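Local coordinates for Rho GTPase-activating protein 26 (Gallus gallus, PDB 1F7C) that stimulates GTP hydrolysis by the small GTPases RhoA and Cdc42, this chain being its RhoGAP (BH) domain, at residues P109-L112 with M113-F117; H138-V141 with H142-P145; L155-H158 with L159-A163. All blocks are in the same frame, centred on the assembly; numbering follows the deposited sequence.

Contact 1: P109-L112 with M113-F117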
loop_
_atom_site.group_PDB
_atom_site.type_symbol
_atom_site.label_atom_id
_atom_site.label_comp_id
_atom_site.label_asym_id
_atom_site.label_seq_id
_atom_site.Cartn_x
_atom_site.Cartn_y
_atom_site.Cartn_z
ATOM N N PRO A 109 -14.096 -0.886 -4.610
ATOM C CA PRO A 109 -15.214 0.066 -4.647
ATOM C C PRO A 109 -14.836 1.407 -4.027
ATOM O O PRO A 109 -15.261 2.460 -4.488
ATOM C CB PRO A 109 -16.324 -0.661 -3.881
ATOM C CG PRO A 109 -15.584 -1.694 -3.052
ATOM C CD PRO A 109 -14.507 -2.155 -3.993
ATOM N N GLY A 110 -14.023 1.361 -2.982
ATOM C CA GLY A 110 -13.595 2.588 -2.346
ATOM C C GLY A 110 -12.132 2.484 -1.982
ATOM O O GLY A 110 -11.559 1.402 -2.058
ATOM N N PRO A 111 -11.490 3.594 -1.602
ATOM C CA PRO A 111 -10.076 3.499 -1.242
ATOM C C PRO A 111 -9.916 2.703 0.051
ATOM O O PRO A 111 -10.754 2.795 0.945
ATOM C CB PRO A 111 -9.662 4.961 -1.086
ATOM C CG PRO A 111 -10.946 5.624 -0.622
ATOM C CD PRO A 111 -11.968 4.985 -1.526
ATOM N N LEU A 112 -8.838 1.926 0.143
ATOM C CA LEU A 112 -8.572 1.115 1.327
ATOM C C LEU A 112 -8.604 1.942 2.618
ATOM O O LEU A 112 -9.106 1.484 3.640
ATOM C CB LEU A 112 -7.216 0.422 1.186
ATOM C CG LEU A 112 -6.869 -0.637 2.241
ATOM C CD1 LEU A 112 -7.815 -1.826 2.097
ATOM C CD2 LEU A 112 -5.427 -1.098 2.062
ATOM N N MET A 113 -8.070 3.161 2.568
ATOM C CA MET A 113 -8.039 4.048 3.732
ATOM C C MET A 113 -9.437 4.564 4.083
ATOM O O MET A 113 -9.637 5.130 5.153
ATOM C CB MET A 113 -7.137 5.252 3.459
ATOM C CG MET A 113 -5.691 4.923 3.120
ATOM S SD MET A 113 -4.650 4.661 4.556
ATOM C CE MET A 113 -4.856 6.183 5.397
ATOM N N MET A 114 -10.381 4.390 3.158
ATOM C CA MET A 114 -11.781 4.815 3.322
ATOM C C MET A 114 -12.110 6.311 3.192
ATOM O O MET A 114 -11.568 7.154 3.908
ATOM C CB MET A 114 -12.352 4.306 4.654
ATOM C CG MET A 114 -12.428 2.794 4.749
ATOM S SD MET A 114 -13.437 2.198 6.115
ATOM C CE MET A 114 -14.684 1.285 5.212
ATOM N N TYR A 115 -13.027 6.620 2.279
ATOM C CA TYR A 115 -13.467 7.996 2.055
ATOM C C TYR A 115 -13.874 8.633 3.381
ATOM O O TYR A 115 -13.559 9.791 3.654
ATOM C CB TYR A 115 -14.657 8.007 1.087
ATOM C CG TYR A 115 -14.273 7.865 -0.365
ATOM C CD1 TYR A 115 -14.946 6.976 -1.198
ATOM C CD2 TYR A 115 -13.254 8.645 -0.915
ATOM C CE1 TYR A 115 -14.617 6.868 -2.551
ATOM C CE2 TYR A 115 -12.914 8.547 -2.265
ATOM C CZ TYR A 115 -13.601 7.657 -3.077
ATOM O OH TYR A 115 -13.278 7.566 -4.419
ATOM N N GLN A 116 -14.556 7.844 4.203
ATOM C CA GLN A 116 -15.035 8.267 5.513
ATOM C C GLN A 116 -13.944 8.700 6.496
ATOM O O GLN A 116 -14.219 9.474 7.412
ATOM C CB GLN A 116 -15.882 7.138 6.117
ATOM C CG GLN A 116 -16.253 7.280 7.589
ATOM C CD GLN A 116 -17.301 6.256 8.023
ATOM O OE1 GLN A 116 -17.160 5.051 7.782
ATOM N NE2 GLN A 116 -18.361 6.738 8.667
ATOM N N PHE A 117 -12.714 8.218 6.328
ATOM C CA PHE A 117 -11.640 8.609 7.255
ATOM C C PHE A 117 -10.557 9.482 6.624
ATOM O O PHE A 117 -9.753 10.081 7.331
ATOM C CB PHE A 117 -10.956 7.379 7.873
ATOM C CG PHE A 117 -11.806 6.615 8.861
ATOM C CD1 PHE A 117 -12.666 5.603 8.431
ATOM C CD2 PHE A 117 -11.705 6.870 10.232
ATOM C CE1 PHE A 117 -13.410 4.850 9.350
ATOM C CE2 PHE A 117 -12.445 6.125 11.166
ATOM C CZ PHE A 117 -13.298 5.110 10.723
#
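P111 and M114 are the first and last residues of a type I beta turn in the loop that leads from helix 94-106 to helix 115-125. The turn is closed by one backbone hydrogen bond, from M114 N to P111 O at 2.8 Å, and the two CA atoms lie 5.0 Å apart. The amide approaches from well above the carbonyl plane, 56° out of it, and the bond is also bent at the hydrogen. L112 and M113 occupy the two corners with helix-like backbone angles, whereas M114 leaves the turn with a positive phi, unusual for a residue with a side chain. P111 suits the start of the turn because its ring already fixes phi near the value it adopts there.

That same ring makes the main side-chain contact. P111 CD lies over the centre of the Y115 ring, 3.4 Å from the centroid and only 12° off the ring normal, a CH-pi contact; the proline CD, beside the electron-withdrawing nitrogen, is a good C-H donor for a tyrosine face. Because Y115 CG stands beside its own backbone N (chi1 -80°), the ring swings back across the turn, and the two side chains cross at about a right angle. The pair thus joins the turn to the start of the helix that follows in this all-helical RhoGAP domain. P111 CG reaches the same ring less closely, 3.8 Å from Y115 CD2. The corner residues direct their long apolar chains to the other side: L112 and M113 both pack on L152 of helix 146-164, and M113 also meets F121. L112 O accepts a hydrogen bond from N148 ND2, and the backbone of M113 is hydrogen-bonded to that of L184.

Contact 2: H138-V141 with H142-P145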
loop_
_atom_site.group_PDB
_atom_site.type_symbol
_atom_site.label_atom_id
_atom_site.label_comp_id
_atom_site.label_asym_id
_atom_site.label_seq_id
_atom_site.Cartn_x
_atom_site.Cartn_y
_atom_site.Cartn_z
ATOM N N HIS A 138 -2.145 6.585 14.427
ATOM C CA HIS A 138 -2.191 5.297 15.109
ATOM C C HIS A 138 -3.628 5.024 15.559
ATOM O O HIS A 138 -4.186 3.962 15.294
ATOM C CB HIS A 138 -1.260 5.305 16.325
ATOM C CG HIS A 138 -1.194 3.995 17.048
ATOM N ND1 HIS A 138 -0.552 3.843 18.256
ATOM C CD2 HIS A 138 -1.675 2.769 16.723
ATOM C CE1 HIS A 138 -0.639 2.584 18.646
ATOM N NE2 HIS A 138 -1.315 1.911 17.733
ATOM N N SER A 139 -4.212 5.995 16.249
ATOM C CA SER A 139 -5.583 5.888 16.722
ATOM C C SER A 139 -6.573 5.725 15.562
ATOM O O SER A 139 -7.537 4.958 15.654
ATOM C CB SER A 139 -5.948 7.131 17.525
ATOM O OG SER A 139 -7.340 7.154 17.757
ATOM N N LEU A 140 -6.336 6.448 14.473
ATOM C CA LEU A 140 -7.211 6.360 13.306
ATOM C C LEU A 140 -7.161 4.984 12.649
ATOM O O LEU A 140 -8.167 4.503 12.134
ATOM C CB LEU A 140 -6.845 7.436 12.275
ATOM C CG LEU A 140 -7.268 8.863 12.649
ATOM C CD1 LEU A 140 -6.680 9.852 11.651
ATOM C CD2 LEU A 140 -8.790 8.964 12.659
ATOM N N VAL A 141 -5.993 4.350 12.658
ATOM C CA VAL A 141 -5.866 3.035 12.053
ATOM C C VAL A 141 -6.649 1.995 12.832
ATOM O O VAL A 141 -7.225 1.078 12.246
ATOM C CB VAL A 141 -4.386 2.580 11.964
ATOM C CG1 VAL A 141 -4.314 1.103 11.562
ATOM C CG2 VAL A 141 -3.631 3.445 10.953
ATOM N N HIS A 142 -6.674 2.129 14.152
ATOM C CA HIS A 142 -7.387 1.164 14.975
ATOM C C HIS A 142 -8.897 1.327 14.978
ATOM O O HIS A 142 -9.615 0.505 15.545
ATOM C CB HIS A 142 -6.837 1.162 16.405
ATOM C CG HIS A 142 -5.687 0.227 16.579
ATOM N ND1 HIS A 142 -4.445 0.468 16.027
ATOM C CD2 HIS A 142 -5.618 -1.006 17.136
ATOM C CE1 HIS A 142 -3.666 -0.578 16.231
ATOM N NE2 HIS A 142 -4.352 -1.487 16.902
ATOM N N ARG A 143 -9.371 2.379 14.322
ATOM C CA ARG A 143 -10.791 2.614 14.226
ATOM C C ARG A 143 -11.352 2.088 12.904
ATOM O O ARG A 143 -12.566 2.006 12.726
ATOM C CB ARG A 143 -11.073 4.103 14.424
ATOM C CG ARG A 143 -10.792 4.525 15.863
ATOM C CD ARG A 143 -11.366 5.876 16.192
ATOM N NE ARG A 143 -10.530 6.970 15.724
ATOM C CZ ARG A 143 -10.946 8.227 15.617
ATOM N NH1 ARG A 143 -12.195 8.546 15.938
ATOM N NH2 ARG A 143 -10.110 9.167 15.201
ATOM N N LEU A 144 -10.465 1.704 11.992
ATOM C CA LEU A 144 -10.885 1.164 10.703
ATOM C C LEU A 144 -11.446 -0.237 10.871
ATOM O O LEU A 144 -11.131 -0.925 11.822
ATOM C CB LEU A 144 -9.701 1.061 9.736
ATOM C CG LEU A 144 -8.987 2.318 9.251
ATOM C CD1 LEU A 144 -7.748 1.920 8.455
ATOM C CD2 LEU A 144 -9.930 3.143 8.400
ATOM N N PRO A 145 -12.308 -0.672 9.949
ATOM C CA PRO A 145 -12.855 -2.030 10.067
ATOM C C PRO A 145 -11.680 -3.023 9.928
ATOM O O PRO A 145 -10.726 -2.780 9.181
ATOM C CB PRO A 145 -13.815 -2.132 8.878
ATOM C CG PRO A 145 -14.219 -0.697 8.626
ATOM C CD PRO A 145 -12.957 0.090 8.864
#
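The imidazole of H138 overlaps that of H142 four residues further on, the ring centroids 5.2 Å apart and the planes obliquely inclined at 77°. The nearest atoms are H138 CD2 and H142 ND1, 3.7 Å apart. In H138, CG stands anti to the backbone N (chi1 -177°), which brings the ring beside that of H142, and NE2 is held by a hydrogen bond to the backbone O of T218. Histidine suits the position because it can offer a flat ring to H142 and still bond through NE2. With an alanine in place of H138, the T218 carbonyl would probably be left without its imidazole partner and the H142 ring freer to turn.

In the backbone, H142 N bonds to H138 O at 3.3 Å and more weakly to S139 O. R143 N turns to L140 O, approaching from far above the carbonyl plane, 71° out of it. L144 N makes a weak bond to V141 O, closing a type I turn from V141 to L144. The long R143 chain lies back along the helix, its CG 3.3 Å from S139 O, which meets the guanidinium at its edge.

Leucines and a valine suit the apolar sides of this corner between helices 130-141 and 146-164: L140 packs on F121 of helix 115-125, L144 on F117, and V141 on I215 and F216 of helix 212-217.

Contact 3: L155-H158 with L159-A163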
loop_
_atom_site.group_PDB
_atom_site.type_symbol
_atom_site.label_atom_id
_atom_site.label_comp_id
_atom_site.label_asym_id
_atom_site.label_seq_id
_atom_site.Cartn_x
_atom_site.Cartn_y
_atom_site.Cartn_z
ATOM N N LEU A 155 0.450 -4.726 3.695
ATOM C CA LEU A 155 1.081 -3.820 2.756
ATOM C C LEU A 155 2.202 -2.978 3.342
ATOM O O LEU A 155 3.261 -2.881 2.739
ATOM C CB LEU A 155 0.044 -2.896 2.128
ATOM C CG LEU A 155 -0.537 -3.369 0.798
ATOM C CD1 LEU A 155 -1.694 -2.450 0.391
ATOM C CD2 LEU A 155 0.562 -3.379 -0.259
ATOM N N MET A 156 1.969 -2.363 4.500
ATOM C CA MET A 156 2.991 -1.521 5.118
ATOM C C MET A 156 4.207 -2.323 5.624
ATOM O O MET A 156 5.347 -1.859 5.561
ATOM C CB MET A 156 2.388 -0.698 6.265
ATOM C CG MET A 156 1.342 0.337 5.844
ATOM S SD MET A 156 1.912 1.468 4.553
ATOM C CE MET A 156 1.100 0.773 3.147
ATOM N N ASN A 157 3.958 -3.525 6.129
ATOM C CA ASN A 157 5.033 -4.377 6.616
ATOM C C ASN A 157 5.944 -4.685 5.427
ATOM O O ASN A 157 7.171 -4.598 5.530
ATOM C CB ASN A 157 4.443 -5.672 7.174
ATOM C CG ASN A 157 5.502 -6.654 7.625
ATOM O OD1 ASN A 157 6.065 -6.527 8.711
ATOM N ND2 ASN A 157 5.784 -7.641 6.786
ATOM N N HIS A 158 5.319 -5.022 4.298
ATOM C CA HIS A 158 6.020 -5.358 3.061
ATOM C C HIS A 158 6.784 -4.181 2.461
ATOM O O HIS A 158 7.923 -4.339 1.998
ATOM C CB HIS A 158 5.029 -5.913 2.021
ATOM C CG HIS A 158 5.581 -5.977 0.629
ATOM N ND1 HIS A 158 6.512 -6.916 0.235
ATOM C CD2 HIS A 158 5.359 -5.192 -0.453
ATOM C CE1 HIS A 158 6.838 -6.707 -1.028
ATOM N NE2 HIS A 158 6.152 -5.668 -1.470
ATOM N N LEU A 159 6.166 -3.004 2.455
ATOM C CA LEU A 159 6.820 -1.819 1.901
ATOM C C LEU A 159 8.033 -1.405 2.740
ATOM O O LEU A 159 9.007 -0.896 2.199
ATOM C CB LEU A 159 5.831 -0.650 1.780
ATOM C CG LEU A 159 4.684 -0.832 0.770
ATOM C CD1 LEU A 159 3.909 0.459 0.662
ATOM C CD2 LEU A 159 5.224 -1.213 -0.594
ATOM N N ALA A 160 7.978 -1.633 4.052
ATOM C CA ALA A 160 9.094 -1.290 4.938
ATOM C C ALA A 160 10.332 -2.116 4.564
ATOM O O ALA A 160 11.461 -1.638 4.663
ATOM C CB ALA A 160 8.722 -1.554 6.398
ATOM N N LYS A 161 10.098 -3.355 4.142
ATOM C CA LYS A 161 11.154 -4.260 3.733
ATOM C C LYS A 161 11.691 -3.811 2.389
ATOM O O LYS A 161 12.894 -3.873 2.142
ATOM C CB LYS A 161 10.623 -5.686 3.601
ATOM C CG LYS A 161 10.307 -6.380 4.900
ATOM C CD LYS A 161 9.879 -7.799 4.602
ATOM C CE LYS A 161 9.432 -8.529 5.835
ATOM N NZ LYS A 161 9.137 -9.945 5.468
ATOM N N VAL A 162 10.787 -3.381 1.511
ATOM C CA VAL A 162 11.181 -2.903 0.195
ATOM C C VAL A 162 12.079 -1.689 0.384
ATOM O O VAL A 162 13.150 -1.600 -0.227
ATOM C CB VAL A 162 9.964 -2.465 -0.655
ATOM C CG1 VAL A 162 10.435 -1.674 -1.866
ATOM C CG2 VAL A 162 9.169 -3.679 -1.108
ATOM N N ALA A 163 11.644 -0.767 1.249
ATOM C CA ALA A 163 12.388 0.466 1.500
ATOM C C ALA A 163 13.736 0.265 2.178
ATOM O O ALA A 163 14.667 1.037 1.955
ATOM C CB ALA A 163 11.536 1.452 2.324
HETATM O O HOH W 1 6.117 -8.897 4.315
#
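Helix 146-164 runs through the interior of the RhoGAP domain, and its stretch from L155 to A163 keeps regular i-to-i+4 bonding. L159 N bonds to L155 O at 2.9 Å, A160 N to M156 O at 3.0 Å and V162 N to H158 O at 3.1 Å. The three donors are tilted by no more than about 31° from the carbonyl planes; only K161 N is loosely held, with weak bonds to N157 O and H158 O.

On one side M156, bent at two torsions, brings its CE to L159 CD1 at 3.8 Å. A flexible methionine beside a branched leucine suits this apolar face, which meets helices 173-184 and 198-210. On another side V162 CG2 lies over a face of the H158 ring, 4.0 Å from the centroid, a CH-pi contact. A chi1 of 166° turns the imidazole away from its backbone N and beside the carbonyl carbon, where V162 can reach it. H158 ND1 bonds to E49 OE2 of helix 35-51, and NE2 to Y59 OH in the segment beyond it.

N157 and K161 lie toward solvent, loosely bridged by a water that accepts weak bonds from N157 ND2 at 2.8 Å and K161 NZ; K161 NZ also forms a long, weak ion pair with E49.

The whole is a core helix of the all-helical RhoGAP fold, with the V162 side chain about 9 Å from that of R60, the predicted arginine finger.

Overall arrangement
Contact 3 is the most buried, its centre about 8 Å from that of the chain, whereas contacts 1 and 2 lie about 13 and 16 Å out and are partly exposed. Contacts 1 and 2 touch: M114 SD packs on P145 CD at 3.5 Å and F117 on L144, so the start of helix 115-125 meets the connection between helices 130-141 and 146-164. Contact 3 lies further along helix 146-164, on the other side of the chain's centre from contact 1. Chemistry follows place: chain turns with ring contacts at the partly buried corners, mainly i-to-i+4 bonding, apolar packing and a histidine hydrogen-bonded through both ring nitrogens in the buried helix.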